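PDB 4ZOH: putative oxidoreductase FAD-binding subunit from Sulfolobus tokodaii, which probably carries electrons through its bound FAD as the flavoprotein subunit of a molybdopterin-type dehydrogenase related to CO dehydrogenase. Local coordinates for residues 175-180 against 268-273; 93-98 against 117-122; 223-228 against 236-241. All blocks are in the same frame, centred on the assembly; numbering follows the deposited sequence.

Contact 1: residues 175-180 against 268-273. With FAD (flavin-adenine dinucleotide), chain H.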
loop_
_atom_site.group_PDB
_atom_site.type_symbol
_atom_site.label_atom_id
_atom_site.label_comp_id
_atom_site.label_asym_id
_atom_site.label_seq_id
_atom_site.Cartn_x
_atom_site.Cartn_y
_atom_site.Cartn_z
ATOM N N SER B 175 38.116 7.605 41.081
ATOM C CA SER B 175 37.859 6.531 40.113
ATOM C C SER B 175 36.425 6.027 40.311
ATOM O O SER B 175 35.973 5.891 41.446
ATOM C CB SER B 175 38.837 5.367 40.299
ATOM O OG SER B 175 38.678 4.428 39.244
ATOM N N TYR B 176 35.682 5.809 39.207
ATOM C CA TYR B 176 34.414 5.055 39.298
ATOM C C TYR B 176 34.682 3.766 38.596
ATOM O O TYR B 176 35.161 3.785 37.463
ATOM C CB TYR B 176 33.229 5.812 38.671
ATOM C CG TYR B 176 31.936 5.044 38.851
ATOM C CD1 TYR B 176 31.490 4.709 40.121
ATOM C CD2 TYR B 176 31.156 4.646 37.739
ATOM C CE1 TYR B 176 30.350 3.966 40.306
ATOM C CE2 TYR B 176 29.971 3.921 37.927
ATOM C CZ TYR B 176 29.583 3.596 39.223
ATOM O OH TYR B 176 28.446 2.858 39.470
ATOM N N GLN B 177 34.471 2.651 39.293
ATOM C CA GLN B 177 34.620 1.289 38.700
ATOM C C GLN B 177 33.212 0.704 38.538
ATOM O O GLN B 177 32.443 0.663 39.486
ATOM C CB GLN B 177 35.454 0.369 39.621
ATOM C CG GLN B 177 36.909 0.846 39.826
ATOM C CD GLN B 177 37.746 0.726 38.562
ATOM O OE1 GLN B 177 37.591 -0.214 37.783
ATOM N NE2 GLN B 177 38.646 1.677 38.349
ATOM N N LYS B 178 32.883 0.290 37.328
ATOM C CA LYS B 178 31.575 -0.221 37.063
ATOM C C LYS B 178 31.741 -1.593 36.482
ATOM O O LYS B 178 32.305 -1.746 35.422
ATOM C CB LYS B 178 30.843 0.689 36.078
ATOM C CG LYS B 178 29.370 0.340 35.936
ATOM C CD LYS B 178 28.637 1.248 34.970
ATOM C CE LYS B 178 27.196 0.754 34.824
ATOM N NZ LYS B 178 26.288 1.756 34.237
ATOM N N LEU B 179 31.219 -2.586 37.168
ATOM C CA LEU B 179 31.227 -3.937 36.597
ATOM C C LEU B 179 29.926 -4.141 35.810
ATOM O O LEU B 179 28.796 -3.873 36.345
ATOM C CB LEU B 179 31.395 -5.014 37.695
ATOM C CG LEU B 179 31.291 -6.497 37.297
ATOM C CD1 LEU B 179 32.312 -6.943 36.281
ATOM C CD2 LEU B 179 31.387 -7.350 38.554
ATOM N N GLU B 180 30.086 -4.641 34.579
ATOM C CA GLU B 180 28.966 -4.817 33.638
ATOM C C GLU B 180 29.232 -5.945 32.645
ATOM O O GLU B 180 30.341 -6.141 32.131
ATOM C CB GLU B 180 28.656 -3.528 32.860
ATOM C CG GLU B 180 29.836 -2.987 32.065
ATOM C CD GLU B 180 29.640 -1.577 31.558
ATOM O OE1 GLU B 180 28.908 -0.779 32.135
ATOM O OE2 GLU B 180 30.240 -1.270 30.538
ATOM N N THR B 268 36.990 -2.204 44.439
ATOM C CA THR B 268 37.700 -1.342 45.407
ATOM C C THR B 268 39.213 -1.348 45.117
ATOM O O THR B 268 39.812 -0.301 44.960
ATOM C CB THR B 268 37.416 -1.775 46.822
ATOM O OG1 THR B 268 36.002 -1.756 47.003
ATOM C CG2 THR B 268 37.993 -0.839 47.834
ATOM N N LYS B 269 39.814 -2.523 44.939
ATOM C CA LYS B 269 41.248 -2.514 44.616
ATOM C C LYS B 269 41.523 -1.747 43.321
ATOM O O LYS B 269 42.498 -0.956 43.268
ATOM C CB LYS B 269 41.841 -3.937 44.581
ATOM C CG LYS B 269 43.339 -3.985 44.489
ATOM C CD LYS B 269 43.841 -5.435 44.522
ATOM C CE LYS B 269 45.300 -5.491 44.087
ATOM N NZ LYS B 269 45.964 -6.767 44.429
ATOM N N ARG B 270 40.713 -2.017 42.265
ATOM C CA ARG B 270 40.889 -1.329 40.940
ATOM C C ARG B 270 40.741 0.206 41.159
ATOM O O ARG B 270 41.537 0.968 40.677
ATOM C CB ARG B 270 39.849 -1.809 39.935
ATOM C CG ARG B 270 40.141 -3.166 39.326
ATOM C CD ARG B 270 38.905 -3.694 38.599
ATOM N NE ARG B 270 39.342 -4.791 37.740
ATOM C CZ ARG B 270 38.714 -5.265 36.662
ATOM N NH1 ARG B 270 37.552 -4.750 36.234
ATOM N NH2 ARG B 270 39.285 -6.262 35.996
ATOM N N ALA B 271 39.799 0.601 42.010
ATOM C CA ALA B 271 39.504 2.027 42.291
ATOM C C ALA B 271 40.679 2.755 42.974
ATOM O O ALA B 271 41.146 3.800 42.458
ATOM C CB ALA B 271 38.240 2.135 43.104
ATOM N N ILE B 272 41.199 2.176 44.073
ATOM C CA ILE B 272 42.363 2.736 44.779
ATOM C C ILE B 272 43.518 2.882 43.779
ATOM O O ILE B 272 44.047 3.981 43.575
ATOM C CB ILE B 272 42.736 1.846 45.997
ATOM C CG1 ILE B 272 41.545 1.620 46.876
ATOM C CG2 ILE B 272 43.806 2.462 46.867
ATOM C CD1 ILE B 272 41.744 0.464 47.825
ATOM N N ILE B 273 43.844 1.799 43.084
ATOM C CA ILE B 273 44.999 1.798 42.175
ATOM C C ILE B 273 44.843 2.746 40.984
ATOM O O ILE B 273 45.824 3.383 40.543
ATOM C CB ILE B 273 45.394 0.382 41.701
ATOM C CG1 ILE B 273 46.024 -0.446 42.867
ATOM C CG2 ILE B 273 46.326 0.402 40.479
ATOM C CD1 ILE B 273 46.225 -1.934 42.526
HETATM P PA FAD H . 12.390 10.429 34.519
HETATM O O1A FAD H . 12.270 9.083 33.889
HETATM O O2A FAD H . 11.821 11.628 33.890
HETATM O O5B FAD H . 11.786 10.387 35.959
HETATM C C5B FAD H . 12.112 9.278 36.852
HETATM C C4B FAD H . 11.323 9.486 38.261
HETATM O O4B FAD H . 11.639 10.783 38.910
HETATM C C3B FAD H . 9.832 9.577 37.959
HETATM O O3B FAD H . 9.120 8.920 38.978
HETATM C C2B FAD H . 9.521 11.091 37.893
HETATM O O2B FAD H . 8.163 11.429 38.198
HETATM C C1B FAD H . 10.399 11.631 38.969
HETATM N N9A FAD H . 11.146 12.869 38.780
HETATM C C8A FAD H . 11.878 13.254 37.737
HETATM N N7A FAD H . 12.478 14.432 38.025
HETATM C C5A FAD H . 12.111 14.776 39.284
HETATM C C6A FAD H . 12.417 15.858 40.135
HETATM N N6A FAD H . 13.252 16.790 39.683
HETATM N N1A FAD H . 11.864 15.921 41.361
HETATM C C2A FAD H . 11.070 14.929 41.841
HETATM N N3A FAD H . 10.758 13.895 41.053
HETATM C C4A FAD H . 11.266 13.785 39.772
HETATM N N1 FAD H . 20.797 4.635 35.029
HETATM C C2 FAD H . 21.985 4.352 35.696
HETATM O O2 FAD H . 22.192 4.860 36.779
HETATM N N3 FAD H . 22.917 3.522 35.149
HETATM C C4 FAD H . 22.699 2.929 33.950
HETATM O O4 FAD H . 23.597 2.223 33.479
HETATM C C4X FAD H . 21.484 3.179 33.274
HETATM N N5 FAD H . 21.262 2.584 32.052
HETATM C C5X FAD H . 20.019 2.828 31.394
HETATM C C6 FAD H . 19.782 2.171 30.192
HETATM C C7 FAD H . 18.586 2.407 29.495
HETATM C C7M FAD H . 18.397 1.647 28.164
HETATM C C8 FAD H . 17.618 3.280 30.033
HETATM C C8M FAD H . 16.258 3.566 29.340
HETATM C C9 FAD H . 17.836 3.905 31.275
HETATM C C9A FAD H . 19.046 3.693 31.942
HETATM N N10 FAD H . 19.314 4.301 33.188
HETATM C C10 FAD H . 20.542 4.030 33.821
HETATM C "C1'" FAD H . 18.364 5.197 33.838
HETATM C "C2'" FAD H . 18.564 6.652 33.374
HETATM O "O2'" FAD H . 19.769 7.152 33.990
HETATM C "C3'" FAD H . 17.338 7.555 33.689
HETATM O "O3'" FAD H . 17.534 8.740 32.912
HETATM C "C4'" FAD H . 17.224 7.940 35.154
HETATM O "O4'" FAD H . 17.238 6.744 35.934
HETATM C "C5'" FAD H . 15.933 8.735 35.451
HETATM O "O5'" FAD H . 16.227 10.109 35.085
HETATM P P FAD H . 15.273 10.878 34.093
HETATM O O1P FAD H . 15.661 12.320 34.112
HETATM O O2P FAD H . 15.244 10.205 32.774
HETATM O O3P FAD H . 13.929 10.699 34.903
HETATM O O HOH W 1 35.764 -2.450 37.263
#

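Contact 2: residues 93-98 against 117-122. With FAD (flavin-adenine dinucleotide), chain H.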
loop_
_atom_site.group_PDB
_atom_site.type_symbol
_atom_site.label_atom_id
_atom_site.label_comp_id
_atom_site.label_asym_id
_atom_site.label_seq_id
_atom_site.Cartn_x
_atom_site.Cartn_y
_atom_site.Cartn_z
ATOM N N SER B 93 29.398 9.670 33.013
ATOM C CA SER B 93 29.935 9.039 31.789
ATOM C C SER B 93 29.614 7.573 31.611
ATOM O O SER B 93 29.647 7.038 30.482
ATOM C CB SER B 93 31.470 9.145 31.801
ATOM O OG SER B 93 31.842 10.479 31.463
ATOM N N ASN B 94 29.542 6.879 32.729
ATOM C CA ASN B 94 29.269 5.454 32.722
ATOM C C ASN B 94 27.796 5.102 32.574
ATOM O O ASN B 94 27.480 3.954 32.379
ATOM C CB ASN B 94 29.734 4.844 34.064
ATOM C CG ASN B 94 31.218 4.624 34.093
ATOM O OD1 ASN B 94 31.688 3.548 33.711
ATOM N ND2 ASN B 94 31.970 5.654 34.499
ATOM N N ILE B 95 26.901 6.060 32.753
ATOM C CA ILE B 95 25.467 5.738 32.789
ATOM C C ILE B 95 24.990 5.237 31.421
ATOM O O ILE B 95 25.389 5.775 30.374
ATOM C CB ILE B 95 24.617 6.936 33.241
ATOM C CG1 ILE B 95 24.889 7.228 34.702
ATOM C CG2 ILE B 95 23.116 6.646 33.044
ATOM C CD1 ILE B 95 24.310 8.582 35.178
ATOM N N GLY B 96 24.216 4.163 31.420
ATOM C CA GLY B 96 23.631 3.683 30.140
ATOM C C GLY B 96 24.421 3.807 28.843
ATOM O O GLY B 96 25.545 3.296 28.739
ATOM N N ASP B 97 23.838 4.444 27.822
ATOM C CA ASP B 97 24.515 4.527 26.515
ATOM C C ASP B 97 24.406 5.995 26.101
ATOM O O ASP B 97 23.731 6.753 26.826
ATOM C CB ASP B 97 23.869 3.535 25.539
ATOM C CG ASP B 97 22.367 3.844 25.297
ATOM O OD1 ASP B 97 21.959 5.036 25.086
ATOM O OD2 ASP B 97 21.599 2.895 25.309
ATOM N N PRO B 98 25.037 6.410 24.978
ATOM C CA PRO B 98 25.053 7.818 24.623
ATOM C C PRO B 98 23.656 8.443 24.544
ATOM O O PRO B 98 23.424 9.552 25.094
ATOM C CB PRO B 98 25.728 7.824 23.235
ATOM C CG PRO B 98 26.654 6.650 23.284
ATOM C CD PRO B 98 25.917 5.617 24.083
ATOM N N ALA B 117 21.721 2.078 40.259
ATOM C CA ALA B 117 22.157 3.361 39.623
ATOM C C ALA B 117 23.621 3.688 39.849
ATOM O O ALA B 117 24.212 3.319 40.890
ATOM C CB ALA B 117 21.307 4.544 40.119
ATOM N N ASP B 118 24.190 4.458 38.925
ATOM C CA ASP B 118 25.562 4.931 39.079
ATOM C C ASP B 118 25.726 6.075 40.094
ATOM O O ASP B 118 26.535 5.943 41.047
ATOM C CB ASP B 118 26.196 5.222 37.722
ATOM C CG ASP B 118 26.318 3.981 36.899
ATOM O OD1 ASP B 118 26.764 2.940 37.502
ATOM O OD2 ASP B 118 25.946 4.012 35.666
ATOM N N TYR B 119 24.919 7.131 39.968
ATOM C CA TYR B 119 25.186 8.347 40.750
ATOM C C TYR B 119 25.302 8.106 42.272
ATOM O O TYR B 119 26.163 8.703 42.888
ATOM C CB TYR B 119 24.155 9.441 40.539
ATOM C CG TYR B 119 24.227 10.213 39.240
ATOM C CD1 TYR B 119 25.434 10.751 38.766
ATOM C CD2 TYR B 119 23.036 10.467 38.510
ATOM C CE1 TYR B 119 25.457 11.505 37.586
ATOM C CE2 TYR B 119 23.042 11.217 37.366
ATOM C CZ TYR B 119 24.244 11.731 36.903
ATOM O OH TYR B 119 24.226 12.403 35.713
ATOM N N PRO B 120 24.405 7.287 42.870
ATOM C CA PRO B 120 24.390 7.168 44.343
ATOM C C PRO B 120 25.715 6.701 44.934
ATOM O O PRO B 120 26.039 7.101 46.012
ATOM C CB PRO B 120 23.298 6.094 44.605
ATOM C CG PRO B 120 22.366 6.237 43.436
ATOM C CD PRO B 120 23.310 6.491 42.277
ATOM N N ALA B 121 26.469 5.883 44.216
ATOM C CA ALA B 121 27.792 5.520 44.694
ATOM C C ALA B 121 28.683 6.767 44.847
ATOM O O ALA B 121 29.335 6.912 45.874
ATOM C CB ALA B 121 28.444 4.472 43.828
ATOM N N ALA B 122 28.719 7.616 43.815
ATOM C CA ALA B 122 29.452 8.879 43.865
ATOM C C ALA B 122 28.822 9.850 44.858
ATOM O O ALA B 122 29.546 10.501 45.582
ATOM C CB ALA B 122 29.623 9.534 42.485
HETATM P PA FAD H . 12.390 10.429 34.519
HETATM O O1A FAD H . 12.270 9.083 33.889
HETATM O O2A FAD H . 11.821 11.628 33.890
HETATM O O5B FAD H . 11.786 10.387 35.959
HETATM C C5B FAD H . 12.112 9.278 36.852
HETATM C C4B FAD H . 11.323 9.486 38.261
HETATM O O4B FAD H . 11.639 10.783 38.910
HETATM C C3B FAD H . 9.832 9.577 37.959
HETATM O O3B FAD H . 9.120 8.920 38.978
HETATM C C2B FAD H . 9.521 11.091 37.893
HETATM O O2B FAD H . 8.163 11.429 38.198
HETATM C C1B FAD H . 10.399 11.631 38.969
HETATM N N9A FAD H . 11.146 12.869 38.780
HETATM C C8A FAD H . 11.878 13.254 37.737
HETATM N N7A FAD H . 12.478 14.432 38.025
HETATM C C5A FAD H . 12.111 14.776 39.284
HETATM C C6A FAD H . 12.417 15.858 40.135
HETATM N N6A FAD H . 13.252 16.790 39.683
HETATM N N1A FAD H . 11.864 15.921 41.361
HETATM C C2A FAD H . 11.070 14.929 41.841
HETATM N N3A FAD H . 10.758 13.895 41.053
HETATM C C4A FAD H . 11.266 13.785 39.772
HETATM N N1 FAD H . 20.797 4.635 35.029
HETATM C C2 FAD H . 21.985 4.352 35.696
HETATM O O2 FAD H . 22.192 4.860 36.779
HETATM N N3 FAD H . 22.917 3.522 35.149
HETATM C C4 FAD H . 22.699 2.929 33.950
HETATM O O4 FAD H . 23.597 2.223 33.479
HETATM C C4X FAD H . 21.484 3.179 33.274
HETATM N N5 FAD H . 21.262 2.584 32.052
HETATM C C5X FAD H . 20.019 2.828 31.394
HETATM C C6 FAD H . 19.782 2.171 30.192
HETATM C C7 FAD H . 18.586 2.407 29.495
HETATM C C7M FAD H . 18.397 1.647 28.164
HETATM C C8 FAD H . 17.618 3.280 30.033
HETATM C C8M FAD H . 16.258 3.566 29.340
HETATM C C9 FAD H . 17.836 3.905 31.275
HETATM C C9A FAD H . 19.046 3.693 31.942
HETATM N N10 FAD H . 19.314 4.301 33.188
HETATM C C10 FAD H . 20.542 4.030 33.821
HETATM C "C1'" FAD H . 18.364 5.197 33.838
HETATM C "C2'" FAD H . 18.564 6.652 33.374
HETATM O "O2'" FAD H . 19.769 7.152 33.990
HETATM C "C3'" FAD H . 17.338 7.555 33.689
HETATM O "O3'" FAD H . 17.534 8.740 32.912
HETATM C "C4'" FAD H . 17.224 7.940 35.154
HETATM O "O4'" FAD H . 17.238 6.744 35.934
HETATM C "C5'" FAD H . 15.933 8.735 35.451
HETATM O "O5'" FAD H . 16.227 10.109 35.085
HETATM P P FAD H . 15.273 10.878 34.093
HETATM O O1P FAD H . 15.661 12.320 34.112
HETATM O O2P FAD H . 15.244 10.205 32.774
HETATM O O3P FAD H . 13.929 10.699 34.903
#

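Contact 3: residues 223-228 against 236-241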
loop_
_atom_site.group_PDB
_atom_site.type_symbol
_atom_site.label_atom_id
_atom_site.label_comp_id
_atom_site.label_asym_id
_atom_site.label_seq_id
_atom_site.Cartn_x
_atom_site.Cartn_y
_atom_site.Cartn_z
ATOM N N GLU B 223 37.395 2.367 54.328
ATOM C CA GLU B 223 37.801 3.712 54.727
ATOM C C GLU B 223 38.720 3.787 55.964
ATOM O O GLU B 223 39.835 4.345 55.869
ATOM C CB GLU B 223 36.586 4.620 54.867
ATOM C CG GLU B 223 36.087 5.039 53.504
ATOM C CD GLU B 223 34.735 5.710 53.574
ATOM O OE1 GLU B 223 34.401 6.279 54.643
ATOM O OE2 GLU B 223 34.025 5.679 52.538
ATOM N N GLU B 224 38.249 3.256 57.097
ATOM C CA GLU B 224 39.084 2.964 58.278
ATOM C C GLU B 224 40.475 2.434 57.927
ATOM O O GLU B 224 41.460 2.993 58.309
ATOM C CB GLU B 224 38.408 1.895 59.079
ATOM C CG GLU B 224 37.635 2.373 60.276
ATOM C CD GLU B 224 37.283 1.168 61.105
ATOM O OE1 GLU B 224 38.196 0.383 61.421
ATOM O OE2 GLU B 224 36.094 0.962 61.385
ATOM N N GLU B 225 40.549 1.398 57.120
ATOM C CA GLU B 225 41.832 0.833 56.706
ATOM C C GLU B 225 42.789 1.781 55.974
ATOM O O GLU B 225 43.994 1.557 55.971
ATOM C CB GLU B 225 41.567 -0.388 55.862
ATOM C CG GLU B 225 42.254 -1.649 56.299
ATOM C CD GLU B 225 42.565 -1.676 57.790
ATOM O OE1 GLU B 225 41.631 -1.841 58.665
ATOM O OE2 GLU B 225 43.781 -1.507 58.012
ATOM N N LEU B 226 42.280 2.850 55.362
ATOM C CA LEU B 226 43.163 3.635 54.516
ATOM C C LEU B 226 43.406 4.995 55.103
ATOM O O LEU B 226 44.395 5.620 54.793
ATOM C CB LEU B 226 42.600 3.810 53.080
ATOM C CG LEU B 226 42.317 2.619 52.176
ATOM C CD1 LEU B 226 41.269 2.997 51.109
ATOM C CD2 LEU B 226 43.630 2.132 51.532
ATOM N N LEU B 227 42.454 5.470 55.874
ATOM C CA LEU B 227 42.458 6.848 56.310
ATOM C C LEU B 227 43.665 7.176 57.211
ATOM O O LEU B 227 43.887 6.523 58.231
ATOM C CB LEU B 227 41.179 7.160 57.042
ATOM C CG LEU B 227 41.038 8.624 57.458
ATOM C CD1 LEU B 227 41.107 9.577 56.284
ATOM C CD2 LEU B 227 39.754 8.819 58.243
ATOM N N GLY B 228 44.430 8.181 56.805
ATOM C CA GLY B 228 45.565 8.658 57.587
ATOM C C GLY B 228 46.816 7.820 57.382
ATOM O O GLY B 228 47.874 8.229 57.832
ATOM N N ILE B 236 46.090 -1.598 51.016
ATOM C CA ILE B 236 45.227 -1.548 49.838
ATOM C C ILE B 236 44.450 -2.895 49.766
ATOM O O ILE B 236 43.181 -2.938 49.725
ATOM C CB ILE B 236 46.082 -1.316 48.566
ATOM C CG1 ILE B 236 46.433 0.163 48.394
ATOM C CG2 ILE B 236 45.350 -1.823 47.310
ATOM C CD1 ILE B 236 47.496 0.447 47.325
ATOM N N GLU B 237 45.227 -3.979 49.788
ATOM C CA GLU B 237 44.722 -5.345 49.838
ATOM C C GLU B 237 43.743 -5.507 51.033
ATOM O O GLU B 237 42.629 -6.021 50.898
ATOM C CB GLU B 237 45.946 -6.263 49.936
ATOM C CG GLU B 237 45.687 -7.742 50.066
ATOM C CD GLU B 237 44.765 -8.238 48.979
ATOM O OE1 GLU B 237 44.865 -7.736 47.819
ATOM O OE2 GLU B 237 43.936 -9.103 49.317
ATOM N N LYS B 238 44.125 -4.964 52.178
ATOM C CA LYS B 238 43.295 -5.067 53.354
ATOM C C LYS B 238 42.021 -4.228 53.222
ATOM O O LYS B 238 40.954 -4.677 53.647
ATOM C CB LYS B 238 44.086 -4.730 54.651
ATOM C CG LYS B 238 43.323 -5.273 55.867
ATOM C CD LYS B 238 44.050 -5.376 57.201
ATOM C CE LYS B 238 43.083 -6.091 58.148
ATOM N NZ LYS B 238 43.030 -5.523 59.526
ATOM N N ALA B 239 42.133 -3.006 52.679
ATOM C CA ALA B 239 40.972 -2.124 52.518
ATOM C C ALA B 239 39.991 -2.744 51.538
ATOM O O ALA B 239 38.792 -2.763 51.779
ATOM C CB ALA B 239 41.410 -0.782 52.012
ATOM N N ALA B 240 40.531 -3.304 50.461
ATOM C CA ALA B 240 39.717 -3.927 49.402
ATOM C C ALA B 240 38.901 -5.087 50.022
ATOM O O ALA B 240 37.680 -5.198 49.793
ATOM C CB ALA B 240 40.575 -4.386 48.205
ATOM N N THR B 241 39.574 -5.895 50.856
ATOM C CA THR B 241 38.910 -6.918 51.710
ATOM C C THR B 241 37.809 -6.327 52.558
ATOM O O THR B 241 36.677 -6.845 52.553
ATOM C CB THR B 241 39.944 -7.753 52.559
ATOM O OG1 THR B 241 40.908 -8.287 51.665
ATOM C CG2 THR B 241 39.294 -8.943 53.295
HETATM O O HOH W 2 41.048 -4.136 60.873
#

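Contact 1: residues 175-180 against 268-273
Q177 lays its side chain across the backbone of R270 and A271. Its CB points at the helix; chi1 of -63° sets CG beside the backbone N, and Q177 CG settles 3.6 Å from A271 N and packs on the A271 methyl. A bend at chi2 then carries the amide over R270, where Q177 CD lies 3.6 Å from R270 CB. The arginine chain runs nearly perpendicular to that of the glutamine, with amide and guanidinium planes 73° apart, so the groups do not stack. At the tip, Q177 OE1 takes a hydrogen bond from a water at 2.9 Å, and R270 NH1 donates to the same water at 3.1 Å, the water lying in plane at the edge of the guanidinium. On the other branch Q177 NE2 donates to S175 OG at 2.9 Å, the acceptor tilted 20° from the amide plane. S175 itself meets the helix through CB, 3.5 Å from A271 O.

The contact seats strand 173-179, an edge strand of its sheet within this chain, against the C-terminal helix 257-276. On another side of the strand, K178 NZ gives FAD O4 a hydrogen bond of 2.8 Å. R270 NH2 makes a salt bridge to an acidic side chain of a neighbouring protein chain. Strand and helix thus meet by van der Waals packing and one water bridge, while different partners on its two branches fix the rotation of the Q177 amide.

Contact 2: residues 93-98 against 117-122
I95 places its terminal methyl over one face of the Y119 ring. The CH-pi geometry is clear: I95 CD1 is 3.8 Å from the Y119 ring centroid and 19° off the normal, displaced toward the rim where CZ and CE2 are nearest. The isoleucine chain comes in roughly perpendicular to that of the tyrosine, and the phenol OH is tied to H77. With CG1 beside the backbone N (chi1 -69°), one branch of I95 runs to the ring while the other, I95 CG2, turns to the cofactor, 3.5 Å from FAD O2'. A glycine at I95 would probably leave that face of Y119 without its methyl partner and open a gap beside the ribityl chain of the flavin.

Apolar meets polar where the isoleucine and the carboxylate of D118 run alongside, pointing opposite ways, with I95 CG1 lying 3.5 Å from D118 OD2. The two segments share no direct hydrogen bond, yet both hold the flavin. In this FAD-binding domain the loop between helices 88-93 and 98-103 and the residues leading into helix 119-125 together grip the pyrimidine end of the isoalloxazine.

Hydrogen bonds make that grip. G96 N donates to FAD O4 at 2.9 Å and D118 N to FAD O2 at 3.0 Å, both nearly straight, while D118 OD2 accepts from FAD N3 at 3.1 Å. G96 has positive phi, and a CB there would crowd FAD N5.

The D118 carboxylate is shared: OD2 has K178 as salt-bridge partner besides the flavin, and OD1 has the hydroxyl of Y176. K178 NZ also donates to N94 O, on the other segment.

Contact 3: residues 223-228 against 236-241
L226 closes round the methyl of A239, and this is the apolar centre of the contact. L226 CG lies 3.5 Å from A239 CB, and its two methyls flank the same carbon, CD2 at 3.7 Å and CD1 somewhat farther. CD2 also looks toward the backbone of I236. Behind, L226 rests on I202, V205 and I207 of strand 201-210, while I236 turns to I272 of helix 257-276, so helix 220-226 leans on the sheet and helix 233-243 on the C-terminal helix.

Aliphatic contact continues along E225. Its CB points at A239, with E225 CB 3.8 Å from A239 CA, close to where the two backbones come nearest (E225 CA to A239 CA 5.2 Å). Farther out, E225 CG lies 3.8 Å from K238 CG. The bend at chi2 (26°) then swings the carboxylate alongside the lysine's carbons, with E225 CD and OE2 both close to K238 CD.

Electrostatic contact comes last. E225 OE1 stands 4.0 Å from K238 NZ, beyond salt-bridge range, and a water spans the interval, donating to E225 OE1 and accepting from K238 NZ at 2.8 Å. The carboxylate has direct mates as well: K229 makes a salt bridge to OE2 and R242 to OE1.

The segments belong to successive helices, 220-226 and 233-243, joined by a short connection. Three basic groups around one acid would be expected to keep E225 ionised. Across this helix pair the apolar L226-A239 side therefore passes into a charged one, where one water joins E225 to the exposed K238.

How the contacts relate
The centre of contact 2 is about 7 Å from the centre of the chain, that of contact 1 about 16 Å and that of contact 3 about 24 Å. Contact 2 is the buried, cofactor-holding core; contact 1 is partly buried; contact 3 is peripheral yet mostly buried, with its rim at K238. Contacts 1 and 2 converge on FAD, the strand of contact 1 completing the flavin-binding carboxylate of contact 2. Contacts 1 and 3 share a helical layer, since helices 233-243 and 257-276 are successive and pack A240 on K269. Contacts 2 and 3 do not touch. Water bridges link polar groups in the two outer contacts; in the core, flavin atoms meet backbone amides and a carboxylate.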